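Side-chain contacts in ribose ABC transporter, substrate binding protein (Conexibacter woesei, PDB 4KQ9), which probably binds a sugar, perhaps ribose, as the periplasmic solute-binding component of an ABC transporter: residues A232-A236 against G237-L241; G198-G201 against A202-G205. The protein carries 1 engineered substitution. All blocks are in the same frame, centred on the assembly; numbering follows the deposited sequence.

In the fold
Both interactions lie in the lobe built on the parallel sheet 162-167, 132-136, 193-196 and 220-222, on the same side of the chain's centre. Interaction 2 comes first along the chain, at the start of helix 199-211. After strand 220-222, helix 228-236 follows, and interaction 1 closes its C-terminal end before strand 241-244. Their centres are about 12 Å apart. Selenomethionine Met239 joins them: its SE lies 4.0 Å from Leu203 CD2, and its CE packs near Asp199 OD1. The loop after helix 228-236 thus packs on the first turns of helix 199-211 through Met239, as part of the alternating helix-strand build of this periplasmic binding protein lobe.

Interaction 1 (A232-A236 against G237-L241); sequences AAVRA and GTMAL
Ala233 O, in the last turn of helix 228-236, accepts hydrogen bonds from Thr238 N at 3.0 Å and from Met239 N at 3.2 Å. Both donors approach the same face of the carbonyl plane. The Met239 bond is almost straight at hydrogen (175°), although its donor stands well above that plane. Thr238 OG1 turns back toward the helix. It sits between its own backbone N and carbonyl carbon (chi1 50°), which brings it 3.3 Å from Ala233 CB. Gly237, just past the helix, has positive phi. Its N donates to Val234 O at 3.2 Å, and with the Thr238 N to Ala233 O bond this makes a Schellman motif. The chain then doubles back past Val234, whose CA-H points straight at Met239 O (CA to O 3.4 Å). Met239, a selenomethionine, lies against the helix with its CG 3.7 Å from Ala233 CB. Val234 CG2 meets Met239 CB at 3.9 Å, and the two side chains cross at about a right angle. A bend at chi3 (37°) carries Met239 CE near the same Val234 methyl. Val234 also touches Ile284, while Met239 reaches Ile206 and Val221.

Interaction 2 (G198-G201 against A202-G205); sequences GDDG and ALGG
Leu203 packs against the oxygen end of the Asp199 carbonyl, one turn earlier in helix 199-211. Its CG lies 3.3 Å from Asp199 O, and its N donates to the same oxygen at 2.9 Å, nearly in line with the C=O. With CG anti to its own carbonyl carbon (chi1 -72°), the leucine leans toward the start of the helix. Ala202 CB packs against Asp199 O from another direction, at 3.4 Å. This is the tight part of the contact; Asp199 and Ala202 are buried. Gly198 is the N-cap residue, and Ala202 N donates to Gly198 O at 3.2 Å in the carbonyl plane. Two more i to i+4 hydrogen bonds follow: Gly204 N to Asp200 O, tilted from the carbonyl plane, and Gly205 N to Gly201 O at 3.0 Å. Gly201, Gly204 and Gly205 are buried and bring only backbone to the contact. The looser side is at Asp200, where with Leu203 the contact is partly exposed. Asp200 OD1 passes 3.9 Å from Leu203 CD1 in plain packing. Asp199, in contrast, is gripped at both oxygens: OD1 is hydrogen-bonded to Thr242 OG1, and OD2 accepts from Asn227 N. The turn opens the helix of the beta-alpha-beta unit between strands 193-196 and 220-222. Through Asp199 it is tied to strand 241-244 and to the loop before helix 228-236.

Interaction 1 (A232-A236 against G237-L241)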
loop_
_atom_site.group_PDB
_atom_site.type_symbol
_atom_site.label_atom_id
_atom_site.label_comp_id
_atom_site.label_asym_id
_atom_site.label_seq_id
_atom_site.Cartn_x
_atom_site.Cartn_y
_atom_site.Cartn_z
ATOM N N ALA A 232 13.001 7.258 9.802
ATOM C CA ALA A 232 14.172 7.498 10.666
ATOM C C ALA A 232 15.361 6.626 10.257
ATOM O O ALA A 232 16.509 7.071 10.142
ATOM C CB ALA A 232 13.759 7.226 12.071
ATOM N N ALA A 233 15.088 5.382 9.948
ATOM C CA ALA A 233 16.172 4.483 9.471
ATOM C C ALA A 233 16.793 4.923 8.151
ATOM O O ALA A 233 18.020 4.848 7.943
ATOM C CB ALA A 233 15.680 3.029 9.437
ATOM N N VAL A 234 15.945 5.410 7.238
ATOM C CA VAL A 234 16.426 5.918 5.997
ATOM C C VAL A 234 17.282 7.158 6.267
ATOM O O VAL A 234 18.342 7.259 5.680
ATOM C CB VAL A 234 15.305 6.256 5.012
ATOM C CG1 VAL A 234 15.885 6.972 3.800
ATOM C CG2 VAL A 234 14.671 4.959 4.508
ATOM N N ARG A 235 16.804 8.042 7.147
ATOM C CA ARG A 235 17.578 9.232 7.504
ATOM C C ARG A 235 18.911 8.795 8.112
ATOM O O ARG A 235 19.952 9.308 7.694
ATOM C CB ARG A 235 16.862 10.155 8.482
ATOM C CG ARG A 235 15.888 11.063 7.814
ATOM C CD ARG A 235 15.234 12.140 8.694
ATOM N NE ARG A 235 14.449 11.480 9.726
ATOM C CZ ARG A 235 13.125 11.426 9.806
ATOM N NH1 ARG A 235 12.347 12.025 8.905
ATOM N NH2 ARG A 235 12.558 10.748 10.822
ATOM N N ALA A 236 18.873 7.867 9.058
ATOM C CA ALA A 236 20.135 7.357 9.662
ATOM C C ALA A 236 21.062 6.571 8.724
ATOM O O ALA A 236 22.216 6.356 9.044
ATOM C CB ALA A 236 19.840 6.502 10.859
ATOM N N GLY A 237 20.604 6.133 7.574
ATOM C CA GLY A 237 21.488 5.322 6.695
ATOM C C GLY A 237 21.444 3.804 7.001
ATOM O O GLY A 237 22.216 3.006 6.419
ATOM N N THR A 238 20.585 3.358 7.908
ATOM C CA THR A 238 20.535 1.922 8.194
ATOM C C THR A 238 19.579 1.240 7.193
ATOM O O THR A 238 19.743 0.060 6.930
ATOM C CB THR A 238 20.050 1.609 9.589
ATOM O OG1 THR A 238 18.840 2.318 9.836
ATOM C CG2 THR A 238 21.087 2.013 10.702
HETATM N N MSE A 239 18.613 1.988 6.632
HETATM C CA MSE A 239 17.774 1.521 5.495
HETATM C C MSE A 239 18.101 2.380 4.318
HETATM O O MSE A 239 18.410 3.575 4.507
HETATM C CB MSE A 239 16.310 1.706 5.801
HETATM C CG MSE A 239 15.811 0.571 6.680
HETATM SE SE MSE A 239 13.839 0.637 6.864
HETATM C CE MSE A 239 13.373 1.185 5.142
ATOM N N ALA A 240 18.054 1.842 3.104
ATOM C CA ALA A 240 18.385 2.626 1.889
ATOM C C ALA A 240 17.184 3.311 1.264
ATOM O O ALA A 240 17.335 4.402 0.723
ATOM C CB ALA A 240 19.064 1.760 0.840
ATOM N N LEU A 241 16.037 2.631 1.219
ATOM C CA LEU A 241 14.863 3.135 0.485
ATOM C C LEU A 241 13.591 2.642 1.134
ATOM O O LEU A 241 13.501 1.454 1.546
ATOM C CB LEU A 241 14.872 2.620 -0.944
ATOM C CG LEU A 241 13.746 2.954 -1.941
ATOM C CD1 LEU A 241 14.052 4.315 -2.472
ATOM C CD2 LEU A 241 13.700 2.037 -3.183
#

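Interaction 2 (G198-G201 against A202-G205)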
loop_
_atom_site.group_PDB
_atom_site.type_symbol
_atom_site.label_atom_id
_atom_site.label_comp_id
_atom_site.label_asym_id
_atom_site.label_seq_id
_atom_site.Cartn_x
_atom_site.Cartn_y
_atom_site.Cartn_z
ATOM N N GLY A 198 7.620 -5.199 3.089
ATOM C CA GLY A 198 7.180 -4.034 3.867
ATOM C C GLY A 198 8.143 -3.579 4.892
ATOM O O GLY A 198 9.105 -4.335 5.278
ATOM N N ASP A 199 7.963 -2.317 5.332
ATOM C CA ASP A 199 8.883 -1.685 6.334
ATOM C C ASP A 199 9.051 -2.402 7.633
ATOM O O ASP A 199 10.133 -2.441 8.122
ATOM C CB ASP A 199 8.455 -0.225 6.721
ATOM C CG ASP A 199 8.666 0.791 5.596
ATOM O OD1 ASP A 199 9.567 0.569 4.731
ATOM O OD2 ASP A 199 7.988 1.875 5.603
ATOM N N ASP A 200 7.987 -2.962 8.202
ATOM C CA ASP A 200 8.176 -3.540 9.513
ATOM C C ASP A 200 9.121 -4.774 9.413
ATOM O O ASP A 200 9.894 -5.057 10.296
ATOM C CB ASP A 200 6.847 -3.930 10.077
ATOM C CG ASP A 200 6.090 -2.735 10.683
ATOM O OD1 ASP A 200 6.745 -1.712 11.049
ATOM O OD2 ASP A 200 4.849 -2.880 10.741
ATOM N N GLY A 201 9.040 -5.440 8.288
ATOM C CA GLY A 201 9.917 -6.591 7.962
ATOM C C GLY A 201 11.338 -6.086 7.989
ATOM O O GLY A 201 12.213 -6.625 8.642
ATOM N N ALA A 202 11.557 -4.995 7.293
ATOM C CA ALA A 202 12.886 -4.412 7.171
ATOM C C ALA A 202 13.447 -3.903 8.493
ATOM O O ALA A 202 14.624 -3.967 8.727
ATOM C CB ALA A 202 12.797 -3.267 6.148
ATOM N N LEU A 203 12.574 -3.383 9.336
ATOM C CA LEU A 203 12.996 -2.857 10.613
ATOM C C LEU A 203 13.556 -3.994 11.489
ATOM O O LEU A 203 14.507 -3.825 12.225
ATOM C CB LEU A 203 11.828 -2.104 11.291
ATOM C CG LEU A 203 11.502 -0.746 10.608
ATOM C CD1 LEU A 203 10.252 -0.017 11.110
ATOM C CD2 LEU A 203 12.648 0.189 10.692
ATOM N N GLY A 204 12.954 -5.161 11.361
ATOM C CA GLY A 204 13.504 -6.385 11.948
ATOM C C GLY A 204 14.793 -6.853 11.314
ATOM O O GLY A 204 15.767 -7.203 12.008
ATOM N N GLY A 205 14.857 -6.794 9.985
ATOM C CA GLY A 205 16.118 -7.076 9.321
ATOM C C GLY A 205 17.308 -6.261 9.724
ATOM O O GLY A 205 18.411 -6.761 9.832
#